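Local coordinates for protein 3-hexulose-6-phosphate synthase (Mycobacterium gastri, PDB 3AJX) that folds as a magnesium-binding TIM barrel of the HUMPS enzyme family and assembles from two copies of the chain, at residues 160-165 with 182-187; 3-8 with 27-32; 69-74 with 100-105; 57-62 with 80-85. The protein carries 1 engineered substitution. All blocks are in the same frame, centred on the assembly; numbering follows the deposited sequence.

Contacts 1, 2 and 4 each join two neighbouring parallel strands of one closed eight-stranded barrel, and all three are buried; contact 3 lies in the outer layer, partly buried, where two helices of the shell meet. Strands 182-185 and 2-7 are neighbours, so contact 1 abuts contact 2, and strand 28-31 in turn lies beside strand 55-62 of contact 4. Contacts 2 and 4 supply the two metal-site residues, Glu30 and Asp59, whereas contact 1 opens onto a sulfate ion. Contact 3 packs against contact 4 through Phe74 and Val81. Main-chain bonds dominate in the barrel wall, while contact 3 relies on side chains.

Contact 1 of 4, residues 160-165 with 182-187; sequences PFSVAG and VAVAGG. With SO4 (sulfate ion), chain G.
Ser162 and Val182 face each other with their CB atoms 3.6 Å apart, at the tight end of a pairing between strands 161-164 and 182-185. Val163 sits between two partners: its N donates to Val182 O at 3.0 Å, and its own carbonyl oxygen accepts Val184 N at 2.9 Å. The methyl of Ala164 meets Val184 CB at 3.8 Å. With Val184 CG1 anti to the backbone N (chi1 -179°), both methyls of that residue stand at similar distances from the Ala164 methyl, CG2 also lying near Val163 O. These are strands seven and eight of the TIM barrel, joined by the crossover through helix 172-177; the Val182 and Val184 side chains also pack on strand 2-7. Ser162 to Ala164 pack directly, whereas from Gly165 on the strands are joined through a water and the sulfate ion. The water accepts from Gly165 N at 2.8 Å and donates both to Val184 O at 2.6 Å and to the sulfate. The ion rests at the start of helix 187-190, where Gly186 N bonds its O3 at 3.0 Å and Gly187 N reaches its O1 almost straight, at 178°. Such a cluster of main-chain N-H groups is consistent with the anion pocket known from many TIM barrels. Gln140 NE2 and Gly166 N also bond the sulfate, which probably came from the crystallisation liquor.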
loop_
_atom_site.group_PDB
_atom_site.type_symbol
_atom_site.label_atom_id
_atom_site.label_comp_id
_atom_site.label_asym_id
_atom_site.label_seq_id
_atom_site.Cartn_x
_atom_site.Cartn_y
_atom_site.Cartn_z
ATOM N N PRO A 160 13.810 18.473 -0.898
ATOM C CA PRO A 160 14.464 17.693 0.160
ATOM C C PRO A 160 14.176 16.216 -0.080
ATOM O O PRO A 160 13.024 15.842 -0.316
ATOM C CB PRO A 160 13.805 18.215 1.431
ATOM C CG PRO A 160 13.529 19.658 1.090
ATOM C CD PRO A 160 12.987 19.556 -0.326
ATOM N N PHE A 161 15.204 15.373 -0.022
ATOM C CA PHE A 161 14.983 13.956 -0.290
ATOM C C PHE A 161 15.795 12.977 0.535
ATOM O O PHE A 161 16.824 13.321 1.119
ATOM C CB PHE A 161 15.234 13.651 -1.776
ATOM C CG PHE A 161 16.690 13.723 -2.184
ATOM C CD1 PHE A 161 17.314 14.952 -2.397
ATOM C CD2 PHE A 161 17.434 12.558 -2.357
ATOM C CE1 PHE A 161 18.658 15.015 -2.778
ATOM C CE2 PHE A 161 18.778 12.608 -2.735
ATOM C CZ PHE A 161 19.392 13.842 -2.948
ATOM N N SER A 162 15.303 11.746 0.570
ATOM C CA SER A 162 15.972 10.658 1.261
ATOM C C SER A 162 16.259 9.630 0.174
ATOM O O SER A 162 15.652 9.668 -0.899
ATOM C CB SER A 162 15.064 10.053 2.336
ATOM O OG SER A 162 13.889 9.499 1.772
ATOM N N VAL A 163 17.196 8.727 0.439
ATOM C CA VAL A 163 17.547 7.696 -0.525
ATOM C C VAL A 163 17.401 6.319 0.106
ATOM O O VAL A 163 17.933 6.061 1.184
ATOM C CB VAL A 163 19.003 7.866 -1.026
ATOM C CG1 VAL A 163 19.359 6.749 -1.999
ATOM C CG2 VAL A 163 19.161 9.225 -1.703
ATOM N N ALA A 164 16.653 5.452 -0.567
ATOM C CA ALA A 164 16.437 4.083 -0.113
ATOM C C ALA A 164 16.633 3.179 -1.326
ATOM O O ALA A 164 15.900 3.274 -2.314
ATOM C CB ALA A 164 15.022 3.921 0.455
ATOM N N GLY A 165 17.641 2.315 -1.253
ATOM C CA GLY A 165 17.914 1.415 -2.359
ATOM C C GLY A 165 19.145 0.563 -2.117
ATOM O O GLY A 165 20.089 0.578 -2.909
ATOM N N VAL A 182 18.323 12.478 4.171
ATOM C CA VAL A 182 18.262 11.230 4.921
ATOM C C VAL A 182 18.769 10.052 4.098
ATOM O O VAL A 182 18.456 9.929 2.916
ATOM C CB VAL A 182 16.800 10.904 5.335
ATOM C CG1 VAL A 182 16.764 9.618 6.156
ATOM C CG2 VAL A 182 16.201 12.064 6.126
ATOM N N ALA A 183 19.567 9.196 4.728
ATOM C CA ALA A 183 20.059 7.989 4.084
ATOM C C ALA A 183 19.294 6.872 4.790
ATOM O O ALA A 183 19.325 6.779 6.017
ATOM C CB ALA A 183 21.561 7.827 4.308
ATOM N N VAL A 184 18.588 6.048 4.021
ATOM C CA VAL A 184 17.812 4.949 4.588
ATOM C C VAL A 184 18.563 3.635 4.441
ATOM O O VAL A 184 19.074 3.321 3.368
ATOM C CB VAL A 184 16.444 4.793 3.881
ATOM C CG1 VAL A 184 15.649 3.660 4.522
ATOM C CG2 VAL A 184 15.670 6.094 3.960
ATOM N N ALA A 185 18.632 2.872 5.523
ATOM C CA ALA A 185 19.305 1.582 5.492
ATOM C C ALA A 185 18.365 0.511 6.036
ATOM O O ALA A 185 17.859 0.625 7.155
ATOM C CB ALA A 185 20.586 1.635 6.322
ATOM N N GLY A 186 18.124 -0.518 5.232
ATOM C CA GLY A 186 17.254 -1.607 5.643
ATOM C C GLY A 186 18.022 -2.903 5.834
ATOM O O GLY A 186 18.449 -3.215 6.944
ATOM N N GLY A 187 18.201 -3.650 4.748
ATOM C CA GLY A 187 18.909 -4.917 4.813
ATOM C C GLY A 187 20.308 -4.835 5.395
ATOM O O GLY A 187 20.774 -5.779 6.034
HETATM S S SO4 G . 16.942 -1.268 1.936
HETATM O O1 SO4 G . 17.045 -2.733 2.112
HETATM O O2 SO4 G . 16.574 -0.945 0.544
HETATM O O3 SO4 G . 18.243 -0.648 2.251
HETATM O O4 SO4 G . 15.914 -0.743 2.854
HETATM O O HOH W 1 18.669 1.846 1.264
#

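Contact 2 of 4, residues 3-8 with 27-32; sequences LQVAID and DIIELG
The carbonyl oxygen of Leu3 is gripped by two successive amides, Asp27 N at 2.9 Å and Ile28 N at 3.2 Å. Asp27 returns the bond through its side chain, OD2 accepting Leu3 N at 2.8 Å on its anti lone pair; the same oxygen also forms a salt bridge with Arg203. This is the start of the parallel pairing of the first two strands of the TIM barrel, 2-7 and 28-31, linked by the crossover through helix 12-22. From here amides and carbonyls alternate: Val5 N donates to Ile28 O, Glu30 N to Val5 O, Ile7 N to Glu30 O and Gly32 N to Ile7 O. The last donor stands 51° out of the carbonyl plane, where Ile7 forms an inverse gamma turn and the strand runs out.

On the face carrying Gln4, Ala6 and Glu30, the Glu30 side chain is extended, with CG anti to its backbone N (chi1 169°). That carries the carboxylate past the Ala6 methyl, whose CB is 3.4 Å from Glu30 OE1, toward the magnesium ion, whose site includes this residue. Asp8 OD2 lies 3.7 Å from Glu30 OE2, the two carboxylates turned 61° apart. The face carrying Val5, Ile7 and Ile29 is apolar: Ile7 and Ile29 run alongside each other in the same direction, with Ile7 CD1 3.8 Å from Ile29 CG2.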
loop_
_atom_site.group_PDB
_atom_site.type_symbol
_atom_site.label_atom_id
_atom_site.label_comp_id
_atom_site.label_asym_id
_atom_site.label_seq_id
_atom_site.Cartn_x
_atom_site.Cartn_y
_atom_site.Cartn_z
ATOM N N LEU A 3 20.254 9.486 9.461
ATOM C CA LEU A 3 20.243 8.061 9.168
ATOM C C LEU A 3 18.914 7.471 9.602
ATOM O O LEU A 3 18.461 7.692 10.727
ATOM C CB LEU A 3 21.384 7.348 9.900
ATOM C CG LEU A 3 21.462 5.827 9.714
ATOM C CD1 LEU A 3 21.721 5.487 8.250
ATOM C CD2 LEU A 3 22.576 5.275 10.590
ATOM N N GLN A 4 18.293 6.718 8.699
ATOM C CA GLN A 4 17.009 6.085 8.964
ATOM C C GLN A 4 17.099 4.568 8.822
ATOM O O GLN A 4 17.634 4.062 7.833
ATOM C CB GLN A 4 15.955 6.635 7.987
ATOM C CG GLN A 4 14.651 5.834 7.904
ATOM C CD GLN A 4 13.597 6.527 7.054
ATOM O OE1 GLN A 4 12.663 5.893 6.563
ATOM N NE2 GLN A 4 13.737 7.837 6.890
ATOM N N VAL A 5 16.587 3.841 9.813
ATOM C CA VAL A 5 16.586 2.383 9.735
ATOM C C VAL A 5 15.216 1.908 9.257
ATOM O O VAL A 5 14.187 2.255 9.836
ATOM C CB VAL A 5 16.917 1.717 11.104
ATOM C CG1 VAL A 5 15.952 2.189 12.182
ATOM C CG2 VAL A 5 16.849 0.198 10.963
ATOM N N ALA A 6 15.207 1.139 8.175
ATOM C CA ALA A 6 13.959 0.614 7.635
ATOM C C ALA A 6 13.729 -0.771 8.220
ATOM O O ALA A 6 14.354 -1.747 7.793
ATOM C CB ALA A 6 14.031 0.541 6.111
ATOM N N ILE A 7 12.842 -0.852 9.210
ATOM C CA ILE A 7 12.537 -2.130 9.841
ATOM C C ILE A 7 11.479 -2.858 9.015
ATOM O O ILE A 7 10.280 -2.762 9.279
ATOM C CB ILE A 7 12.028 -1.935 11.288
ATOM C CG1 ILE A 7 13.071 -1.167 12.105
ATOM C CG2 ILE A 7 11.767 -3.293 11.935
ATOM C CD1 ILE A 7 12.702 -0.962 13.563
ATOM N N ASP A 8 11.940 -3.575 7.997
ATOM C CA ASP A 8 11.054 -4.311 7.112
ATOM C C ASP A 8 10.913 -5.753 7.578
ATOM O O ASP A 8 11.135 -6.693 6.813
ATOM C CB ASP A 8 11.599 -4.249 5.682
ATOM C CG ASP A 8 11.457 -2.868 5.069
ATOM O OD1 ASP A 8 12.283 -2.497 4.209
ATOM O OD2 ASP A 8 10.504 -2.151 5.442
ATOM N N ASP A 27 18.438 8.472 13.528
ATOM C CA ASP A 27 17.605 9.642 13.776
ATOM C C ASP A 27 16.141 9.291 13.557
ATOM O O ASP A 27 15.252 9.803 14.239
ATOM C CB ASP A 27 17.988 10.763 12.811
ATOM C CG ASP A 27 19.447 11.131 12.902
ATOM O OD1 ASP A 27 19.830 11.772 13.900
ATOM O OD2 ASP A 27 20.210 10.771 11.982
ATOM N N ILE A 28 15.903 8.398 12.601
ATOM C CA ILE A 28 14.554 7.992 12.245
ATOM C C ILE A 28 14.397 6.484 12.285
ATOM O O ILE A 28 15.250 5.750 11.784
ATOM C CB ILE A 28 14.212 8.490 10.816
ATOM C CG1 ILE A 28 14.336 10.013 10.763
ATOM C CG2 ILE A 28 12.809 8.040 10.409
ATOM C CD1 ILE A 28 14.173 10.585 9.376
ATOM N N ILE A 29 13.312 6.027 12.904
ATOM C CA ILE A 29 13.010 4.603 12.976
ATOM C C ILE A 29 11.787 4.364 12.101
ATOM O O ILE A 29 10.694 4.854 12.394
ATOM C CB ILE A 29 12.672 4.154 14.409
ATOM C CG1 ILE A 29 13.888 4.356 15.312
ATOM C CG2 ILE A 29 12.269 2.684 14.411
ATOM C CD1 ILE A 29 13.591 4.135 16.782
ATOM N N GLU A 30 11.985 3.620 11.020
ATOM C CA GLU A 30 10.904 3.316 10.092
ATOM C C GLU A 30 10.283 1.947 10.323
ATOM O O GLU A 30 10.993 0.956 10.490
ATOM C CB GLU A 30 11.412 3.362 8.648
ATOM C CG GLU A 30 10.422 2.800 7.634
ATOM C CD GLU A 30 11.057 2.509 6.288
ATOM O OE1 GLU A 30 11.966 3.262 5.887
ATOM O OE2 GLU A 30 10.641 1.528 5.631
ATOM N N LEU A 31 8.954 1.912 10.335
ATOM C CA LEU A 31 8.213 0.662 10.466
ATOM C C LEU A 31 7.819 0.376 9.019
ATOM O O LEU A 31 7.016 1.103 8.428
ATOM C CB LEU A 31 6.959 0.840 11.332
ATOM C CG LEU A 31 7.119 1.179 12.821
ATOM C CD1 LEU A 31 8.078 0.190 13.470
ATOM C CD2 LEU A 31 7.636 2.592 12.980
ATOM N N GLY A 32 8.403 -0.671 8.452
ATOM C CA GLY A 32 8.140 -1.014 7.066
ATOM C C GLY A 32 6.709 -1.355 6.714
ATOM O O GLY A 32 5.896 -1.685 7.575
HETATM O O HOH W 2 11.340 -0.276 3.468
#

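Contact 3 of 4, residues 69-74 with 100-105; sequences EADIAF and QAHNKG
Lys104 crosses the ring of Phe74 on the outer layer of the TIM barrel, where helix 66-75 meets the end of helix 89-102 and the turn into strand 105-109. That turn is a Schellman motif, in which Asn103 leaves the helix with positive phi, and it puts Lys104 directly against the neighbouring helix. The lysine can be followed outward. Its CB makes a CH-pi contact over one face of the phenyl ring, 4.0 Å from the centroid and displaced toward the rim. From CG onward the chain is extended and runs opposite to the Phe74 side chain, so that CD passes 3.5 Å from Phe74 CD2. At the tip, NZ gives only a weak bond to Phe74 O at 3.0 Å; its stronger partner is the carbonyl of Ala78, and between them these two oxygens draw the ammonium to the end of helix 66-75.

Phe74 is held on other sides too. Gly105 O lies near the ring plane, 3.4 Å from Phe74 CZ at the edge, and the side chain also packs on Val81 of the barrel wall and on Ala99. The His102 ring approaches obliquely, the two planes at 54°, with His102 CD2 3.9 Å from Phe74 CB. With Asp71 CG roughly anti to the backbone N (chi1 -154°), its carboxylate reaches across to His102. His102 NE2 donates to Asp71 OD1 at 2.7 Å, the oxygen lying in the imidazole plane and being met on its syn side, 34° out of the carboxylate plane.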
loop_
_atom_site.group_PDB
_atom_site.type_symbol
_atom_site.label_atom_id
_atom_site.label_comp_id
_atom_site.label_asym_id
_atom_site.label_seq_id
_atom_site.Cartn_x
_atom_site.Cartn_y
_atom_site.Cartn_z
ATOM N N GLU A 69 -5.762 7.518 6.029
ATOM C CA GLU A 69 -4.602 6.701 6.363
ATOM C C GLU A 69 -3.532 7.495 7.101
ATOM O O GLU A 69 -2.898 6.986 8.025
ATOM C CB GLU A 69 -4.007 6.049 5.105
ATOM C CG GLU A 69 -4.880 4.934 4.542
ATOM C CD GLU A 69 -4.103 3.917 3.723
ATOM O OE1 GLU A 69 -2.853 3.947 3.745
ATOM O OE2 GLU A 69 -4.751 3.072 3.068
ATOM N N ALA A 70 -3.332 8.745 6.707
ATOM C CA ALA A 70 -2.338 9.568 7.376
ATOM C C ALA A 70 -2.798 9.816 8.811
ATOM O O ALA A 70 -2.031 9.653 9.760
ATOM C CB ALA A 70 -2.170 10.892 6.646
ATOM N N ASP A 71 -4.063 10.191 8.965
ATOM C CA ASP A 71 -4.597 10.481 10.286
ATOM C C ASP A 71 -4.482 9.326 11.275
ATOM O O ASP A 71 -4.027 9.520 12.403
ATOM C CB ASP A 71 -6.059 10.911 10.187
ATOM C CG ASP A 71 -6.481 11.786 11.349
ATOM O OD1 ASP A 71 -5.857 12.851 11.544
ATOM O OD2 ASP A 71 -7.430 11.415 12.068
ATOM N N ILE A 72 -4.886 8.128 10.873
ATOM C CA ILE A 72 -4.816 7.012 11.809
ATOM C C ILE A 72 -3.379 6.650 12.175
ATOM O O ILE A 72 -3.108 6.240 13.306
ATOM C CB ILE A 72 -5.593 5.769 11.284
ATOM C CG1 ILE A 72 -4.956 5.222 10.003
ATOM C CG2 ILE A 72 -7.058 6.147 11.058
ATOM C CD1 ILE A 72 -5.676 3.994 9.446
ATOM N N ALA A 73 -2.450 6.822 11.235
ATOM C CA ALA A 73 -1.046 6.523 11.506
ATOM C C ALA A 73 -0.464 7.575 12.459
ATOM O O ALA A 73 0.280 7.244 13.387
ATOM C CB ALA A 73 -0.254 6.488 10.198
ATOM N N PHE A 74 -0.801 8.841 12.229
ATOM C CA PHE A 74 -0.325 9.922 13.090
ATOM C C PHE A 74 -0.868 9.737 14.503
ATOM O O PHE A 74 -0.137 9.880 15.485
ATOM C CB PHE A 74 -0.779 11.283 12.548
ATOM C CG PHE A 74 -0.012 11.751 11.337
ATOM C CD1 PHE A 74 -0.668 12.414 10.305
ATOM C CD2 PHE A 74 1.360 11.552 11.240
ATOM C CE1 PHE A 74 0.031 12.873 9.193
ATOM C CE2 PHE A 74 2.072 12.011 10.128
ATOM C CZ PHE A 74 1.404 12.672 9.104
ATOM N N GLN A 100 -0.653 18.650 8.599
ATOM C CA GLN A 100 -0.714 20.021 9.096
ATOM C C GLN A 100 -1.510 20.091 10.389
ATOM O O GLN A 100 -1.129 20.790 11.326
ATOM C CB GLN A 100 -1.352 20.935 8.047
ATOM C CG GLN A 100 -0.431 21.285 6.897
ATOM C CD GLN A 100 0.703 22.194 7.326
ATOM O OE1 GLN A 100 0.484 23.351 7.693
ATOM N NE2 GLN A 100 1.924 21.672 7.294
ATOM N N ALA A 101 -2.611 19.349 10.438
ATOM C CA ALA A 101 -3.472 19.327 11.613
ATOM C C ALA A 101 -2.766 18.790 12.862
ATOM O O ALA A 101 -3.100 19.181 13.981
ATOM C CB ALA A 101 -4.718 18.493 11.324
ATOM N N HIS A 102 -1.792 17.904 12.671
ATOM C CA HIS A 102 -1.062 17.310 13.788
ATOM C C HIS A 102 0.355 17.848 13.943
ATOM O O HIS A 102 1.107 17.369 14.790
ATOM C CB HIS A 102 -0.981 15.791 13.616
ATOM C CG HIS A 102 -2.308 15.105 13.664
ATOM N ND1 HIS A 102 -3.056 15.016 14.818
ATOM C CD2 HIS A 102 -3.036 14.495 12.698
ATOM C CE1 HIS A 102 -4.186 14.384 14.562
ATOM N NE2 HIS A 102 -4.199 14.056 13.280
ATOM N N ASN A 103 0.709 18.844 13.139
ATOM C CA ASN A 103 2.054 19.411 13.171
ATOM C C ASN A 103 3.067 18.298 12.924
ATOM O O ASN A 103 4.094 18.205 13.598
ATOM C CB ASN A 103 2.333 20.079 14.520
ATOM C CG ASN A 103 1.436 21.270 14.771
ATOM O OD1 ASN A 103 1.402 22.214 13.980
ATOM N ND2 ASN A 103 0.698 21.234 15.874
ATOM N N LYS A 104 2.753 17.442 11.957
ATOM C CA LYS A 104 3.631 16.338 11.599
ATOM C C LYS A 104 3.910 16.413 10.104
ATOM O O LYS A 104 3.695 17.461 9.494
ATOM C CB LYS A 104 2.992 15.007 12.006
ATOM C CG LYS A 104 3.031 14.801 13.527
ATOM C CD LYS A 104 2.365 13.514 13.985
ATOM C CE LYS A 104 2.585 13.301 15.483
ATOM N NZ LYS A 104 1.922 12.069 16.005
ATOM N N GLY A 105 4.390 15.333 9.498
ATOM C CA GLY A 105 4.695 15.437 8.086
ATOM C C GLY A 105 4.492 14.243 7.185
ATOM O O GLY A 105 4.464 13.095 7.621
#

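Contact 4 of 4, residues 57-62 with 80-85; sequences FADMKT and LVTVLG. With MG (magnesium ion), chain F.
The magnesium site of the TIM barrel borders this pairing of strands 55-62 and 80-84. Asp59 OD2 binds the magnesium ion at 2.1 Å and also forms a salt bridge with Lys61 NZ at 2.8 Å. Glu30 of strand 28-31 belongs to the same site, and waters also bind the ion. The other Asp59 oxygen, OD1, accepts the hydroxyl of Thr82 at 2.7 Å on the anti side. Thr82 OG1 takes a second bond, from Lys61 N at 2.9 Å; chi1 of 57° places the hydroxyl between backbone N and carbonyl carbon, turned toward strand 55-62.

The strands are interrupted here by a beta bulge. Ala58 N donates to Leu80 O and Thr82 N to Ala58 O, the register then slips by two around the inverse gamma turn at Asp59, and pairing resumes with Thr62 N on Thr82 O and Leu84 N on Thr62 O at 2.9 Å. Lys37 of the second subunit bonds to Met60 O within the bulge. With one oxygen on the metal and Lys61 and the other on Thr82, the Asp59 carboxylate has little freedom to rotate, and the Thr82 hydroxyl acts as its second-shell support.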
loop_
_atom_site.group_PDB
_atom_site.type_symbol
_atom_site.label_atom_id
_atom_site.label_comp_id
_atom_site.label_asym_id
_atom_site.label_seq_id
_atom_site.Cartn_x
_atom_site.Cartn_y
_atom_site.Cartn_z
ATOM N N PHE A 57 8.719 6.786 11.677
ATOM C CA PHE A 57 8.297 6.830 10.278
ATOM C C PHE A 57 7.408 5.617 9.961
ATOM O O PHE A 57 7.861 4.477 10.044
ATOM C CB PHE A 57 9.595 6.816 9.457
ATOM C CG PHE A 57 9.424 6.924 7.972
ATOM C CD1 PHE A 57 9.853 8.068 7.302
ATOM C CD2 PHE A 57 8.996 5.832 7.224
ATOM C CE1 PHE A 57 9.874 8.121 5.910
ATOM C CE2 PHE A 57 9.013 5.875 5.834
ATOM C CZ PHE A 57 9.458 7.025 5.176
ATOM N N ALA A 58 6.144 5.862 9.622
ATOM C CA ALA A 58 5.221 4.773 9.286
ATOM C C ALA A 58 5.125 4.675 7.766
ATOM O O ALA A 58 4.569 5.567 7.120
ATOM C CB ALA A 58 3.838 5.038 9.895
ATOM N N ASP A 59 5.676 3.601 7.205
ATOM C CA ASP A 59 5.683 3.400 5.756
ATOM C C ASP A 59 4.355 2.833 5.264
ATOM O O ASP A 59 4.272 1.681 4.822
ATOM C CB ASP A 59 6.826 2.458 5.364
ATOM C CG ASP A 59 7.290 2.664 3.934
ATOM O OD1 ASP A 59 6.611 3.391 3.180
ATOM O OD2 ASP A 59 8.337 2.094 3.562
ATOM N N MET A 60 3.317 3.659 5.333
ATOM C CA MET A 60 1.977 3.264 4.911
ATOM C C MET A 60 1.867 3.039 3.406
ATOM O O MET A 60 1.110 2.179 2.956
ATOM C CB MET A 60 0.970 4.345 5.323
ATOM C CG MET A 60 0.863 4.599 6.815
ATOM S SD MET A 60 0.046 3.252 7.701
ATOM C CE MET A 60 -1.698 3.667 7.462
ATOM N N LYS A 61 2.637 3.809 2.636
ATOM C CA LYS A 61 2.595 3.740 1.176
ATOM C C LYS A 61 1.146 3.888 0.722
ATOM O O LYS A 61 0.658 3.147 -0.131
ATOM C CB LYS A 61 3.187 2.424 0.654
ATOM C CG LYS A 61 4.711 2.404 0.622
ATOM C CD LYS A 61 5.233 1.188 -0.130
ATOM C CE LYS A 61 6.753 1.175 -0.194
ATOM N NZ LYS A 61 7.368 1.084 1.161
ATOM N N THR A 62 0.469 4.868 1.308
ATOM C CA THR A 62 -0.926 5.143 0.991
ATOM C C THR A 62 -1.170 5.398 -0.494
ATOM O O THR A 62 -0.439 6.151 -1.137
ATOM C CB THR A 62 -1.416 6.343 1.797
ATOM O OG1 THR A 62 -1.268 6.050 3.191
ATOM C CG2 THR A 62 -2.879 6.644 1.488
ATOM N N LEU A 80 5.962 10.757 10.926
ATOM C CA LEU A 80 6.003 10.881 9.475
ATOM C C LEU A 80 5.282 9.686 8.863
ATOM O O LEU A 80 5.347 8.578 9.394
ATOM C CB LEU A 80 7.454 10.889 8.978
ATOM C CG LEU A 80 8.361 12.048 9.406
ATOM C CD1 LEU A 80 9.805 11.729 9.026
ATOM C CD2 LEU A 80 7.895 13.336 8.751
ATOM N N VAL A 81 4.596 9.917 7.748
ATOM C CA VAL A 81 3.879 8.854 7.057
ATOM C C VAL A 81 4.157 8.973 5.567
ATOM O O VAL A 81 4.358 10.075 5.058
ATOM C CB VAL A 81 2.353 8.955 7.278
ATOM C CG1 VAL A 81 2.033 8.862 8.760
ATOM C CG2 VAL A 81 1.827 10.252 6.693
ATOM N N THR A 82 4.185 7.839 4.876
ATOM C CA THR A 82 4.426 7.857 3.441
ATOM C C THR A 82 3.156 7.688 2.636
ATOM O O THR A 82 2.243 6.957 3.026
ATOM C CB THR A 82 5.402 6.745 2.977
ATOM O OG1 THR A 82 4.907 5.458 3.360
ATOM C CG2 THR A 82 6.768 6.963 3.567
ATOM N N VAL A 83 3.119 8.389 1.509
ATOM C CA VAL A 83 2.023 8.329 0.554
ATOM C C VAL A 83 2.762 8.097 -0.756
ATOM O O VAL A 83 3.829 8.673 -0.968
ATOM C CB VAL A 83 1.259 9.664 0.462
ATOM C CG1 VAL A 83 0.174 9.575 -0.613
ATOM C CG2 VAL A 83 0.653 10.008 1.806
ATOM N N LEU A 84 2.223 7.244 -1.618
ATOM C CA LEU A 84 2.872 6.958 -2.896
ATOM C C LEU A 84 2.784 8.126 -3.870
ATOM O O LEU A 84 1.753 8.786 -3.973
ATOM C CB LEU A 84 2.242 5.727 -3.554
ATOM C CG LEU A 84 2.471 4.392 -2.852
ATOM C CD1 LEU A 84 1.738 3.278 -3.599
ATOM C CD2 LEU A 84 3.967 4.106 -2.793
ATOM N N GLY A 85 3.878 8.379 -4.582
ATOM C CA GLY A 85 3.877 9.448 -5.563
ATOM C C GLY A 85 2.909 9.127 -6.691
ATOM O O GLY A 85 2.481 10.015 -7.427
HETATM MG MG MG F . 10.348 2.222 2.991
HETATM O O HOH W 3 -0.029 7.712 4.989
HETATM O O HOH W 4 10.097 1.701 1.046
HETATM O O HOH W 5 11.771 2.867 3.297
HETATM O O HOH W 6 9.585 4.085 2.237
#